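Side-chain contact in putative hyaluronoglucosaminidase (Clostridium perfringens, PDB 6PWI), which belongs to glycoside hydrolase family 84 and probably acts as a secreted, cell-wall-anchored hexosaminidase that removes terminal N-acetylhexosamine residues from glycans: residues K453-K456 against D457-Y461. Numbering follows the deposited sequence.
Sequences KSWK and DSFKY
Lys453 reaches along the exposed side of helix 451-462 to Asp457, one turn further on, in an i to i+4 salt bridge that accompanies the backbone bond from Asp457 N to Lys453 O. The helix comes after helix 433-444, which follows the last strand of the catalytic (beta/alpha)8 barrel, and packs against that helix and helix 467-475. A long aliphatic chain suits Lys453: it runs extended before bending at its end (chi4 42°), bringing NZ 2.9 Å from Asp457 OD2 on the syn lone pair, where its charge would be expected to favour the ionised carboxylate. Tyr37 OH is hydrogen-bonded to the same oxygen. Lys460 NZ, held by Asp457 O and a salt bridge to Glu35, adds a long contact to Asp457 OD1. Ser454, small enough for the buried side, turns its hydroxyl to Asp441 and gives its carbonyl O to a weak bond from Ser458 N. At Trp455 the contact becomes aromatic: in a T-shaped (edge-to-face) pair, the edge of Phe459 points at the face of the five-membered ring of Trp455, planes at 76°, while Trp455 NE1 is bonded to Met405 O. Ser458 OG, set between its own N and carbonyl carbon (chi1 70°), folds back to donate to Trp455 O at 2.6 Å, which satisfies a buried hydroxyl within the helix. Beside Lys456, whose extended chain suits the exposed surface, a water donates to Lys456 O at 2.9 Å and accepts from Lys460 N.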
loop_
_atom_site.group_PDB
_atom_site.type_symbol
_atom_site.label_atom_id
_atom_site.label_comp_id
_atom_site.label_asym_id
_atom_site.label_seq_id
_atom_site.Cartn_x
_atom_site.Cartn_y
_atom_site.Cartn_z
ATOM N N LYS A 453 -7.439 4.241 -13.328
ATOM C CA LYS A 453 -6.604 3.422 -14.189
ATOM C C LYS A 453 -5.643 2.602 -13.330
ATOM O O LYS A 453 -5.455 1.409 -13.558
ATOM C CB LYS A 453 -5.879 4.312 -15.201
ATOM C CG LYS A 453 -4.992 3.578 -16.193
ATOM C CD LYS A 453 -4.495 4.471 -17.318
ATOM C CE LYS A 453 -3.197 4.003 -17.939
ATOM N NZ LYS A 453 -3.205 2.533 -18.122
ATOM N N SER A 454 -5.051 3.265 -12.334
ATOM C CA SER A 454 -4.111 2.657 -11.410
ATOM C C SER A 454 -4.772 1.482 -10.688
ATOM O O SER A 454 -4.206 0.398 -10.595
ATOM C CB SER A 454 -3.612 3.694 -10.446
ATOM O OG SER A 454 -2.738 3.110 -9.502
ATOM N N TRP A 455 -5.990 1.714 -10.194
ATOM C CA TRP A 455 -6.765 0.685 -9.530
ATOM C C TRP A 455 -6.927 -0.528 -10.448
ATOM O O TRP A 455 -6.646 -1.656 -10.055
ATOM C CB TRP A 455 -8.104 1.274 -9.094
ATOM C CG TRP A 455 -9.001 0.331 -8.357
ATOM C CD1 TRP A 455 -8.701 -0.428 -7.261
ATOM C CD2 TRP A 455 -10.382 0.072 -8.654
ATOM N NE1 TRP A 455 -9.794 -1.148 -6.861
ATOM C CE2 TRP A 455 -10.841 -0.862 -7.697
ATOM C CE3 TRP A 455 -11.269 0.538 -9.634
ATOM C CZ2 TRP A 455 -12.154 -1.333 -7.696
ATOM C CZ3 TRP A 455 -12.566 0.072 -9.634
ATOM C CH2 TRP A 455 -12.998 -0.850 -8.676
ATOM N N LYS A 456 -7.349 -0.281 -11.689
ATOM C CA LYS A 456 -7.605 -1.356 -12.634
ATOM C C LYS A 456 -6.303 -2.091 -12.970
ATOM O O LYS A 456 -6.281 -3.319 -13.070
ATOM C CB LYS A 456 -8.293 -0.795 -13.884
ATOM C CG LYS A 456 -8.833 -1.840 -14.847
ATOM C CD LYS A 456 -9.155 -1.307 -16.222
ATOM C CE LYS A 456 -9.618 -2.404 -17.161
ATOM N NZ LYS A 456 -9.665 -1.939 -18.569
ATOM N N ASP A 457 -5.211 -1.334 -13.136
ATOM C CA ASP A 457 -3.966 -1.920 -13.605
ATOM C C ASP A 457 -3.342 -2.786 -12.516
ATOM O O ASP A 457 -2.575 -3.694 -12.822
ATOM C CB ASP A 457 -2.996 -0.868 -14.145
ATOM C CG ASP A 457 -3.451 -0.238 -15.451
ATOM O OD1 ASP A 457 -4.297 -0.853 -16.141
ATOM O OD2 ASP A 457 -2.969 0.872 -15.763
ATOM N N SER A 458 -3.694 -2.510 -11.257
ATOM C CA SER A 458 -3.069 -3.162 -10.121
ATOM C C SER A 458 -3.365 -4.661 -10.090
ATOM O O SER A 458 -2.500 -5.446 -9.703
ATOM C CB SER A 458 -3.459 -2.490 -8.833
ATOM O OG SER A 458 -4.823 -2.720 -8.523
ATOM N N PHE A 459 -4.571 -5.064 -10.507
ATOM C CA PHE A 459 -4.999 -6.438 -10.280
ATOM C C PHE A 459 -4.062 -7.450 -10.941
ATOM O O PHE A 459 -3.826 -8.518 -10.381
ATOM C CB PHE A 459 -6.504 -6.614 -10.519
ATOM C CG PHE A 459 -7.311 -5.858 -9.496
ATOM C CD1 PHE A 459 -7.548 -6.390 -8.233
ATOM C CD2 PHE A 459 -7.745 -4.567 -9.768
ATOM C CE1 PHE A 459 -8.227 -5.655 -7.274
ATOM C CE2 PHE A 459 -8.430 -3.837 -8.811
ATOM C CZ PHE A 459 -8.666 -4.382 -7.568
ATOM N N LYS A 460 -3.498 -7.108 -12.104
ATOM C CA LYS A 460 -2.628 -8.051 -12.793
ATOM C C LYS A 460 -1.353 -8.296 -11.983
ATOM O O LYS A 460 -0.779 -9.381 -12.050
ATOM C CB LYS A 460 -2.345 -7.627 -14.239
ATOM C CG LYS A 460 -1.375 -6.466 -14.414
ATOM C CD LYS A 460 -1.159 -6.059 -15.860
ATOM C CE LYS A 460 -2.214 -5.105 -16.372
ATOM N NZ LYS A 460 -1.981 -3.745 -15.839
ATOM N N TYR A 461 -0.930 -7.296 -11.201
ATOM C CA TYR A 461 0.260 -7.408 -10.373
ATOM C C TYR A 461 -0.052 -8.163 -9.085
ATOM O O TYR A 461 0.768 -8.942 -8.610
ATOM C CB TYR A 461 0.826 -6.023 -10.063
ATOM C CG TYR A 461 1.221 -5.269 -11.300
ATOM C CD1 TYR A 461 2.397 -5.572 -11.970
ATOM C CD2 TYR A 461 0.397 -4.282 -11.826
ATOM C CE1 TYR A 461 2.759 -4.895 -13.123
ATOM C CE2 TYR A 461 0.746 -3.596 -12.980
ATOM C CZ TYR A 461 1.932 -3.905 -13.629
ATOM O OH TYR A 461 2.291 -3.232 -14.760
HETATM O O HOH W 1 -4.695 -5.496 -14.025
#